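Local coordinates for protein alpha-fucosidase (Bifidobacterium bifidum, PDB 2EAB) that probably hydrolyses alpha-1,2-linked L-fucosyl bonds as a family 95 glycoside hydrolase, the deposited piece being the catalytic part of a much longer protein, at residues 457-460 / 464-467; 477-482 / 543-548; 493-496 / 502-505. One frame throughout, in Å; residues are numbered along the deposited sequence.

Contact 1. Residues 457-460 / 464-467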
ATOM      1  N   VAL A 457      11.547 -22.447   2.312  1.00  6.03           N
ATOM      2  CA  VAL A 457      11.642 -23.421   1.227  1.00  6.43           C
ATOM      3  C   VAL A 457      12.361 -22.783   0.037  1.00  5.86           C
ATOM      4  O   VAL A 457      13.294 -23.359  -0.511  1.00  5.97           O
ATOM      5  CB  VAL A 457      10.252 -23.952   0.792  1.00  6.42           C
ATOM      6  CG1 VAL A 457      10.388 -25.008  -0.293  1.00  7.43           C
ATOM      7  CG2 VAL A 457       9.493 -24.527   1.982  1.00  7.97           C
ATOM      8  N   THR A 458      11.941 -21.579  -0.340  1.00  5.77           N
ATOM      9  CA  THR A 458      12.567 -20.850  -1.436  1.00  5.75           C
ATOM     10  C   THR A 458      14.042 -20.568  -1.150  1.00  5.73           C
ATOM     11  O   THR A 458      14.892 -20.719  -2.030  1.00  5.39           O
ATOM     12  CB  THR A 458      11.803 -19.547  -1.699  1.00  5.26           C
ATOM     13  OG1 THR A 458      10.432 -19.869  -1.960  1.00  6.19           O
ATOM     14  CG2 THR A 458      12.362 -18.807  -2.894  1.00  6.04           C
ATOM     15  N   ALA A 459      14.347 -20.149   0.077  1.00  5.78           N
ATOM     16  CA  ALA A 459      15.726 -19.879   0.485  1.00  5.93           C
ATOM     17  C   ALA A 459      16.607 -21.116   0.352  1.00  6.10           C
ATOM     18  O   ALA A 459      17.755 -21.025  -0.086  1.00  6.05           O
ATOM     19  CB  ALA A 459      15.774 -19.339   1.902  1.00  6.46           C
ATOM     20  N   LYS A 460      16.064 -22.275   0.704  1.00  6.39           N
ATOM     21  CA  LYS A 460      16.803 -23.522   0.560  1.00  7.56           C
ATOM     22  C   LYS A 460      17.061 -23.851  -0.916  1.00  6.84           C
ATOM     23  O   LYS A 460      18.190 -24.147  -1.306  1.00  7.19           O
ATOM     24  CB  LYS A 460      16.058 -24.668   1.251  1.00  7.44           C
ATOM     25  CG  LYS A 460      16.753 -26.013   1.086  1.00  9.81           C
ATOM     26  CD  LYS A 460      16.059 -27.135   1.831  1.00 10.76           C
ATOM     27  CE  LYS A 460      14.870 -27.672   1.067  1.00 16.40           C
ATOM     28  NZ  LYS A 460      15.239 -28.251  -0.263  1.00 19.01           N
ATOM     29  N   GLY A 464      20.439 -22.144  -0.975  1.00  7.75           N
ATOM     30  CA  GLY A 464      21.104 -23.154  -0.158  1.00  8.05           C
ATOM     31  C   GLY A 464      21.013 -22.899   1.334  1.00  7.85           C
ATOM     32  O   GLY A 464      21.827 -23.418   2.103  1.00  8.61           O
ATOM     33  N   ALA A 465      20.023 -22.107   1.739  1.00  7.79           N
ATOM     34  CA  ALA A 465      19.822 -21.777   3.145  1.00  7.75           C
ATOM     35  C   ALA A 465      18.721 -22.668   3.707  1.00  7.69           C
ATOM     36  O   ALA A 465      17.532 -22.371   3.550  1.00  7.43           O
ATOM     37  CB  ALA A 465      19.465 -20.304   3.303  1.00  7.96           C
ATOM     38  N   GLU A 466      19.123 -23.773   4.334  1.00  8.37           N
ATOM     39  CA  GLU A 466      18.165 -24.730   4.878  1.00  9.70           C
ATOM     40  C   GLU A 466      17.982 -24.549   6.376  1.00  8.85           C
ATOM     41  O   GLU A 466      18.939 -24.662   7.143  1.00  8.81           O
ATOM     42  CB  GLU A 466      18.557 -26.187   4.577  1.00 10.15           C
ATOM     43  CG  GLU A 466      17.621 -27.188   5.282  1.00 12.27           C
ATOM     44  CD  GLU A 466      17.690 -28.607   4.754  1.00 13.11           C
ATOM     45  OE1 GLU A 466      18.702 -28.977   4.125  1.00 16.99           O
ATOM     46  OE2 GLU A 466      16.719 -29.361   4.986  1.00 17.03           O
ATOM     47  N   THR A 467      16.749 -24.265   6.776  1.00  8.71           N
ATOM     48  CA  THR A 467      16.378 -24.256   8.182  1.00  9.01           C
ATOM     49  C   THR A 467      15.984 -25.667   8.603  1.00  9.75           C
ATOM     50  O   THR A 467      15.092 -26.274   8.007  1.00  9.99           O
ATOM     51  CB  THR A 467      15.206 -23.291   8.444  1.00  8.74           C
ATOM     52  OG1 THR A 467      15.597 -21.960   8.089  1.00  7.75           O
ATOM     53  CG2 THR A 467      14.791 -23.309   9.918  1.00  8.75           C
TER

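Contact 2. Residues 477-482 / 543-548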
ATOM      1  N   GLU A 477      15.138 -17.287  14.047  1.00  8.34           N
ATOM      2  CA  GLU A 477      16.089 -18.346  14.390  1.00  8.76           C
ATOM      3  C   GLU A 477      16.404 -19.276  13.226  1.00  8.45           C
ATOM      4  O   GLU A 477      17.232 -20.180  13.356  1.00  8.83           O
ATOM      5  CB  GLU A 477      15.575 -19.158  15.586  1.00  9.04           C
ATOM      6  CG  GLU A 477      15.201 -18.317  16.802  1.00 11.31           C
ATOM      7  CD  GLU A 477      16.299 -17.366  17.215  1.00 14.22           C
ATOM      8  OE1 GLU A 477      17.427 -17.834  17.477  1.00 16.66           O
ATOM      9  OE2 GLU A 477      16.034 -16.147  17.281  1.00 15.20           O
ATOM     10  N   GLY A 478      15.758 -19.045  12.088  1.00  8.25           N
ATOM     11  CA  GLY A 478      16.006 -19.836  10.886  1.00  8.02           C
ATOM     12  C   GLY A 478      17.156 -19.288  10.062  1.00  7.92           C
ATOM     13  O   GLY A 478      17.769 -18.280  10.420  1.00  8.15           O
ATOM     14  N   GLU A 479      17.446 -19.963   8.953  1.00  7.48           N
ATOM     15  CA  GLU A 479      18.562 -19.585   8.089  1.00  7.25           C
ATOM     16  C   GLU A 479      18.214 -18.504   7.071  1.00  7.06           C
ATOM     17  O   GLU A 479      19.102 -17.956   6.417  1.00  7.24           O
ATOM     18  CB  GLU A 479      19.136 -20.814   7.387  1.00  7.73           C
ATOM     19  CG  GLU A 479      19.856 -21.751   8.331  1.00  7.63           C
ATOM     20  CD  GLU A 479      20.994 -21.056   9.055  1.00  9.57           C
ATOM     21  OE1 GLU A 479      21.912 -20.542   8.380  1.00  8.96           O
ATOM     22  OE2 GLU A 479      20.958 -21.010  10.303  1.00 11.24           O
ATOM     23  N   GLY A 480      16.928 -18.193   6.947  1.00  6.72           N
ATOM     24  CA  GLY A 480      16.499 -17.175   6.006  1.00  6.59           C
ATOM     25  C   GLY A 480      15.250 -17.543   5.245  1.00  6.59           C
ATOM     26  O   GLY A 480      14.941 -18.716   5.041  1.00  6.52           O
ATOM     27  N   TYR A 481      14.533 -16.511   4.821  1.00  6.14           N
ATOM     28  CA  TYR A 481      13.341 -16.665   4.006  1.00  6.13           C
ATOM     29  C   TYR A 481      13.476 -15.752   2.792  1.00  6.24           C
ATOM     30  O   TYR A 481      13.902 -14.601   2.903  1.00  6.53           O
ATOM     31  CB  TYR A 481      12.057 -16.393   4.817  1.00  6.29           C
ATOM     32  CG  TYR A 481      12.050 -15.073   5.560  1.00  5.83           C
ATOM     33  CD1 TYR A 481      11.320 -13.993   5.082  1.00  6.06           C
ATOM     34  CD2 TYR A 481      12.783 -14.906   6.739  1.00  6.38           C
ATOM     35  CE1 TYR A 481      11.319 -12.779   5.752  1.00  6.20           C
ATOM     36  CE2 TYR A 481      12.796 -13.697   7.416  1.00  6.35           C
ATOM     37  CZ  TYR A 481      12.063 -12.636   6.915  1.00  6.14           C
ATOM     38  OH  TYR A 481      12.063 -11.429   7.574  1.00  6.34           O
ATOM     39  N   MET A 482      13.141 -16.302   1.633  1.00  5.84           N
ATOM     40  CA  MET A 482      13.300 -15.618   0.368  1.00  5.96           C
ATOM     41  C   MET A 482      11.944 -15.541  -0.324  1.00  5.86           C
ATOM     42  O   MET A 482      11.192 -16.513  -0.337  1.00  6.00           O
ATOM     43  CB  MET A 482      14.303 -16.382  -0.500  1.00  6.14           C
ATOM     44  CG  MET A 482      14.586 -15.737  -1.843  1.00  6.84           C
ATOM     45  SD  MET A 482      15.607 -16.788  -2.891  1.00  6.59           S
ATOM     46  CE  MET A 482      17.141 -15.855  -2.989  1.00  6.95           C
ATOM     47  N   VAL A 543      23.617 -11.793   4.965  1.00  7.39           N
ATOM     48  CA  VAL A 543      25.027 -11.846   5.355  1.00  8.42           C
ATOM     49  C   VAL A 543      25.665 -13.196   5.014  1.00  8.21           C
ATOM     50  O   VAL A 543      26.777 -13.250   4.473  1.00  8.26           O
ATOM     51  CB  VAL A 543      25.215 -11.518   6.862  1.00  8.96           C
ATOM     52  CG1 VAL A 543      26.610 -11.930   7.357  1.00 10.12           C
ATOM     53  CG2 VAL A 543      24.957 -10.042   7.124  1.00 10.41           C
ATOM     54  N   ASN A 544      24.963 -14.279   5.333  1.00  7.80           N
ATOM     55  CA  ASN A 544      25.541 -15.617   5.228  1.00  8.20           C
ATOM     56  C   ASN A 544      25.408 -16.293   3.873  1.00  8.10           C
ATOM     57  O   ASN A 544      26.235 -17.143   3.529  1.00  8.42           O
ATOM     58  CB  ASN A 544      24.986 -16.517   6.328  1.00  8.54           C
ATOM     59  CG  ASN A 544      25.530 -16.153   7.683  1.00  9.24           C
ATOM     60  OD1 ASN A 544      26.636 -16.555   8.046  1.00 11.20           O
ATOM     61  ND2 ASN A 544      24.775 -15.366   8.433  1.00 10.19           N
ATOM     62  N   TYR A 545      24.392 -15.909   3.102  1.00  8.09           N
ATOM     63  CA  TYR A 545      24.117 -16.593   1.841  1.00  8.33           C
ATOM     64  C   TYR A 545      24.174 -15.723   0.592  1.00  8.77           C
ATOM     65  O   TYR A 545      24.585 -16.202  -0.470  1.00 10.60           O
ATOM     66  CB  TYR A 545      22.772 -17.317   1.913  1.00  8.33           C
ATOM     67  CG  TYR A 545      22.727 -18.355   3.000  1.00  8.24           C
ATOM     68  CD1 TYR A 545      23.163 -19.655   2.757  1.00  8.45           C
ATOM     69  CD2 TYR A 545      22.260 -18.036   4.277  1.00  7.64           C
ATOM     70  CE1 TYR A 545      23.133 -20.615   3.754  1.00  8.63           C
ATOM     71  CE2 TYR A 545      22.225 -18.988   5.283  1.00  7.74           C
ATOM     72  CZ  TYR A 545      22.664 -20.274   5.014  1.00  8.20           C
ATOM     73  OH  TYR A 545      22.619 -21.231   5.999  1.00  9.24           O
ATOM     74  N   MET A 546      23.769 -14.461   0.706  1.00  8.25           N
ATOM     75  CA  MET A 546      23.559 -13.627  -0.483  1.00  8.27           C
ATOM     76  C   MET A 546      24.710 -12.699  -0.858  1.00  8.17           C
ATOM     77  O   MET A 546      24.995 -12.516  -2.044  1.00  9.28           O
ATOM     78  CB  MET A 546      22.262 -12.824  -0.357  1.00  8.23           C
ATOM     79  CG  MET A 546      21.017 -13.676  -0.113  1.00  7.92           C
ATOM     80  SD  MET A 546      20.616 -14.801  -1.456  1.00  8.64           S
ATOM     81  CE  MET A 546      20.086 -13.652  -2.723  1.00 10.98           C
ATOM     82  N   LEU A 547      25.358 -12.097   0.138  1.00  7.85           N
ATOM     83  CA  LEU A 547      26.431 -11.135  -0.123  1.00  7.99           C
ATOM     84  C   LEU A 547      27.716 -11.814  -0.559  1.00  7.96           C
ATOM     85  O   LEU A 547      28.044 -12.905  -0.093  1.00  8.38           O
ATOM     86  CB  LEU A 547      26.707 -10.283   1.120  1.00  8.23           C
ATOM     87  CG  LEU A 547      25.562  -9.384   1.595  1.00  8.62           C
ATOM     88  CD1 LEU A 547      25.960  -8.606   2.837  1.00  9.20           C
ATOM     89  CD2 LEU A 547      25.117  -8.436   0.488  1.00  8.87           C
ATOM     90  N   HIS A 548      28.450 -11.161  -1.454  1.00  8.06           N
ATOM     91  CA  HIS A 548      29.793 -11.611  -1.803  1.00  8.24           C
ATOM     92  C   HIS A 548      30.698 -10.415  -2.047  1.00  8.35           C
ATOM     93  O   HIS A 548      30.218  -9.297  -2.224  1.00  8.49           O
ATOM     94  CB  HIS A 548      29.776 -12.609  -2.985  1.00  8.34           C
ATOM     95  CG  HIS A 548      29.726 -11.986  -4.350  1.00  8.49           C
ATOM     96  ND1 HIS A 548      30.115 -12.675  -5.480  1.00  9.37           N
ATOM     97  CD2 HIS A 548      29.325 -10.762  -4.778  1.00  8.15           C
ATOM     98  CE1 HIS A 548      29.973 -11.899  -6.540  1.00  9.05           C
ATOM     99  NE2 HIS A 548      29.493 -10.733  -6.143  1.00  8.27           N
TER

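Contact 3. Residues 493-496 / 502-505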
ATOM      1  N   THR A 493       6.289 -17.849  -2.916  1.00  5.21           N
ATOM      2  CA  THR A 493       7.513 -17.111  -2.635  1.00  5.51           C
ATOM      3  C   THR A 493       8.615 -17.430  -3.634  1.00  5.57           C
ATOM      4  O   THR A 493       9.669 -16.793  -3.617  1.00  5.66           O
ATOM      5  CB  THR A 493       8.016 -17.354  -1.195  1.00  5.73           C
ATOM      6  OG1 THR A 493       8.170 -18.759  -0.967  1.00  5.86           O
ATOM      7  CG2 THR A 493       7.007 -16.821  -0.195  1.00  5.79           C
ATOM      8  N   ALA A 494       8.370 -18.398  -4.516  1.00  5.52           N
ATOM      9  CA  ALA A 494       9.310 -18.674  -5.595  1.00  5.47           C
ATOM     10  C   ALA A 494       9.476 -17.460  -6.498  1.00  5.39           C
ATOM     11  O   ALA A 494       8.580 -16.621  -6.592  1.00  5.03           O
ATOM     12  CB  ALA A 494       8.833 -19.844  -6.418  1.00  5.94           C
ATOM     13  N   PRO A 495      10.611 -17.387  -7.205  1.00  5.29           N
ATOM     14  CA  PRO A 495      10.713 -16.409  -8.277  1.00  5.90           C
ATOM     15  C   PRO A 495       9.809 -16.834  -9.437  1.00  5.92           C
ATOM     16  O   PRO A 495       9.439 -18.012  -9.556  1.00  6.18           O
ATOM     17  CB  PRO A 495      12.185 -16.485  -8.678  1.00  6.29           C
ATOM     18  CG  PRO A 495      12.580 -17.881  -8.346  1.00  6.18           C
ATOM     19  CD  PRO A 495      11.811 -18.235  -7.108  1.00  5.66           C
ATOM     20  N   GLY A 496       9.472 -15.874 -10.294  1.00  6.16           N
ATOM     21  CA  GLY A 496       8.602 -16.127 -11.430  1.00  6.33           C
ATOM     22  C   GLY A 496       9.298 -16.805 -12.597  1.00  6.16           C
ATOM     23  O   GLY A 496      10.496 -17.101 -12.555  1.00  5.97           O
ATOM     24  N   GLY A 502      10.608 -11.702 -12.792  1.00  7.29           N
ATOM     25  CA  GLY A 502      10.289 -12.727 -11.802  1.00  6.96           C
ATOM     26  C   GLY A 502      11.205 -12.825 -10.599  1.00  6.37           C
ATOM     27  O   GLY A 502      10.777 -13.304  -9.547  1.00  6.21           O
ATOM     28  N   TRP A 503      12.457 -12.399 -10.750  1.00  6.36           N
ATOM     29  CA  TRP A 503      13.472 -12.541  -9.705  1.00  6.56           C
ATOM     30  C   TRP A 503      13.751 -11.194  -9.063  1.00  6.66           C
ATOM     31  O   TRP A 503      14.138 -10.247  -9.745  1.00  6.95           O
ATOM     32  CB  TRP A 503      14.759 -13.116 -10.302  1.00  6.86           C
ATOM     33  CG  TRP A 503      15.903 -13.203  -9.333  1.00  7.15           C
ATOM     34  CD1 TRP A 503      16.803 -12.218  -9.031  1.00  6.85           C
ATOM     35  CD2 TRP A 503      16.274 -14.339  -8.544  1.00  7.33           C
ATOM     36  NE1 TRP A 503      17.715 -12.675  -8.113  1.00  7.27           N
ATOM     37  CE2 TRP A 503      17.409 -13.970  -7.788  1.00  7.29           C
ATOM     38  CE3 TRP A 503      15.765 -15.637  -8.408  1.00  7.65           C
ATOM     39  CZ2 TRP A 503      18.038 -14.850  -6.905  1.00  7.47           C
ATOM     40  CZ3 TRP A 503      16.382 -16.505  -7.522  1.00  7.29           C
ATOM     41  CH2 TRP A 503      17.506 -16.107  -6.782  1.00  7.57           C
ATOM     42  N   SER A 504      13.554 -11.115  -7.750  1.00  6.33           N
ATOM     43  CA  SER A 504      13.823  -9.893  -7.015  1.00  6.39           C
ATOM     44  C   SER A 504      13.848 -10.161  -5.519  1.00  5.85           C
ATOM     45  O   SER A 504      12.949  -9.730  -4.805  1.00  5.72           O
ATOM     46  CB  SER A 504      12.762  -8.837  -7.329  1.00  6.75           C
ATOM     47  OG  SER A 504      11.480  -9.261  -6.892  1.00  7.43           O
ATOM     48  N   PRO A 505      14.887 -10.854  -5.033  1.00  5.92           N
ATOM     49  CA  PRO A 505      14.882 -11.232  -3.625  1.00  6.04           C
ATOM     50  C   PRO A 505      15.018 -10.059  -2.663  1.00  5.91           C
ATOM     51  O   PRO A 505      14.695 -10.208  -1.482  1.00  5.88           O
ATOM     52  CB  PRO A 505      16.073 -12.182  -3.507  1.00  6.19           C
ATOM     53  CG  PRO A 505      16.973 -11.810  -4.626  1.00  6.71           C
ATOM     54  CD  PRO A 505      16.073 -11.367  -5.738  1.00  6.06           C
TER

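Contact 1. Residues 457-460 / 464-467
Gly464 takes up the C-terminal end of helix 452-463: it is the first residue to leave helical geometry, and its positive phi (73°) takes the chain out of the helix. Its N-H makes a bent, weak bond (133°) to Lys460 O, 3.0 Å from Gly464 N. The CA of Gly464 adds a CA-H...O contact of 3.3 Å to the same Lys460 O. The next residue makes the straighter bond, Ala465 N to Ala459 O at 3.1 Å and 168° at the hydrogen. This second bond spans six residues in sequence, from 459 to 465, a wider reach than that of an ordinary alpha turn. Beside it the methyls of the two alanines meet, Ala459 CB to Ala465 CB being 4.1 Å, while Lys460 CB lies 3.6 Å from Ala465 O. Glu466 then runs alongside Lys460, the two side chains pointing the same way; each has CG anti to its own N, beside its carbonyl carbon. Their aliphatic parts touch, with Lys460 CD 3.7 Å from Glu466 CD. The lysine chain then bends, and Lys460 NZ ends 5.6 Å from Glu466 OE2, too far for a salt bridge; it makes a long, weak ion pair with Glu96 instead. On the alanine side, helix 525-546 closes over the turn: Phe541 packs on both alanines and Tyr545 on Ala465, while Asn101 from a loop lies against Lys460.

Contact 2. Residues 477-482 / 543-548
Both Glu479 and Tyr545 have CG anti to their own carbonyl carbon (chi1 -69° and -60°), and a further bend at chi2 (-58°) folds the carboxylate of Glu479 back to the phenol. The two side chains cross at about a right angle, the carboxylate plane turned steeply against the ring. Tyr545 OH donates to Glu479 OE1 at 2.6 Å; the oxygen sits at the ring's edge, in its plane, so the acid meets the hydroxyl end and not a face. The exact length is doubtful, since OE1 is crowded by another atom of the model. The Glu479 carbonyl also borders the ring, Glu479 O lying 3.5 Å from Tyr545 CE2. The second meeting point is purely apolar. Met482 reaches out with an extended chain that turns at its last torsion, and its methyl CE touches Met546 CE at 3.7 Å and Met546 SD at 3.9 Å, the Met546 chain being bent at chi2 and chi3. The polar grip at one end and the methyl contact at the other tie the loop ahead of strand 486-487 to the widened, pi-type last turn of helix 525-546. Glu537 of that helix holds Gly478 and Gly480 by weak hydrogen bonds, Lys536 forms a salt bridge with Glu477, and helix 452-463 lies against Met482 through Thr458 and Tyr462.

Contact 3. Residues 493-496 / 502-505
The loop of the catalytic domain that carries the short helix 499-502 is closed at its base where Gly496 on the way in meets Gly502 on the way out. Their CA atoms lie only 3.8 Å apart, an approach that two residues without side chains permit. One backbone hydrogen bond joins them, Gly496 N to Gly502 O at 3.0 Å and nearly straight (167°), with the donor above the carbonyl plane. The same oxygen is also bordered by Pro495: Gly502 O is 3.4 Å from Pro495 CA and 3.6 Å from Pro495 CB. The pyrrolidine ring of Pro495 lies alongside Trp503, both pointing the same way. Pro495 CB comes obliquely to the six-membered ring of the indole, 3.7 Å from Trp503 CE3, and Pro495 CG follows at 3.9 Å from that atom. With CG of Trp503 anti to its N (chi1 175°), the indole is brought beside this proline; one of its faces receives CD of Pro505, offset toward the rim. Phe499 stacks on the indole, and Tyr462 of helix 452-463 touches both Pro495 and Trp503. The four touching residues are buried, and the backbone bond pairs the Gly496 N-H with the Gly502 carbonyl beside the proline and indole.

How the contacts relate
All three contacts belong to the family 95 catalytic domain, away from the calcium site. Contacts 1 and 2 are nearest, their centres about 9 Å apart, and Thr467 OG1 probably bonds to Glu479 N at 2.9 Å. Contact 1 reaches contact 3, with centres about 14 Å apart, through Thr458 OG1 and Thr493 OG1, 2.7 Å from each other and probably hydrogen-bonded. Contacts 2 and 3, about 15 Å between centres, meet through apolar groups: Met482 CE is 3.8 Å from Trp503 CH2, and Met546 CE is 4.1 Å from Pro505 CG. In sequence, contact 1 comes first, while contact 3 falls between the two segments of contact 2.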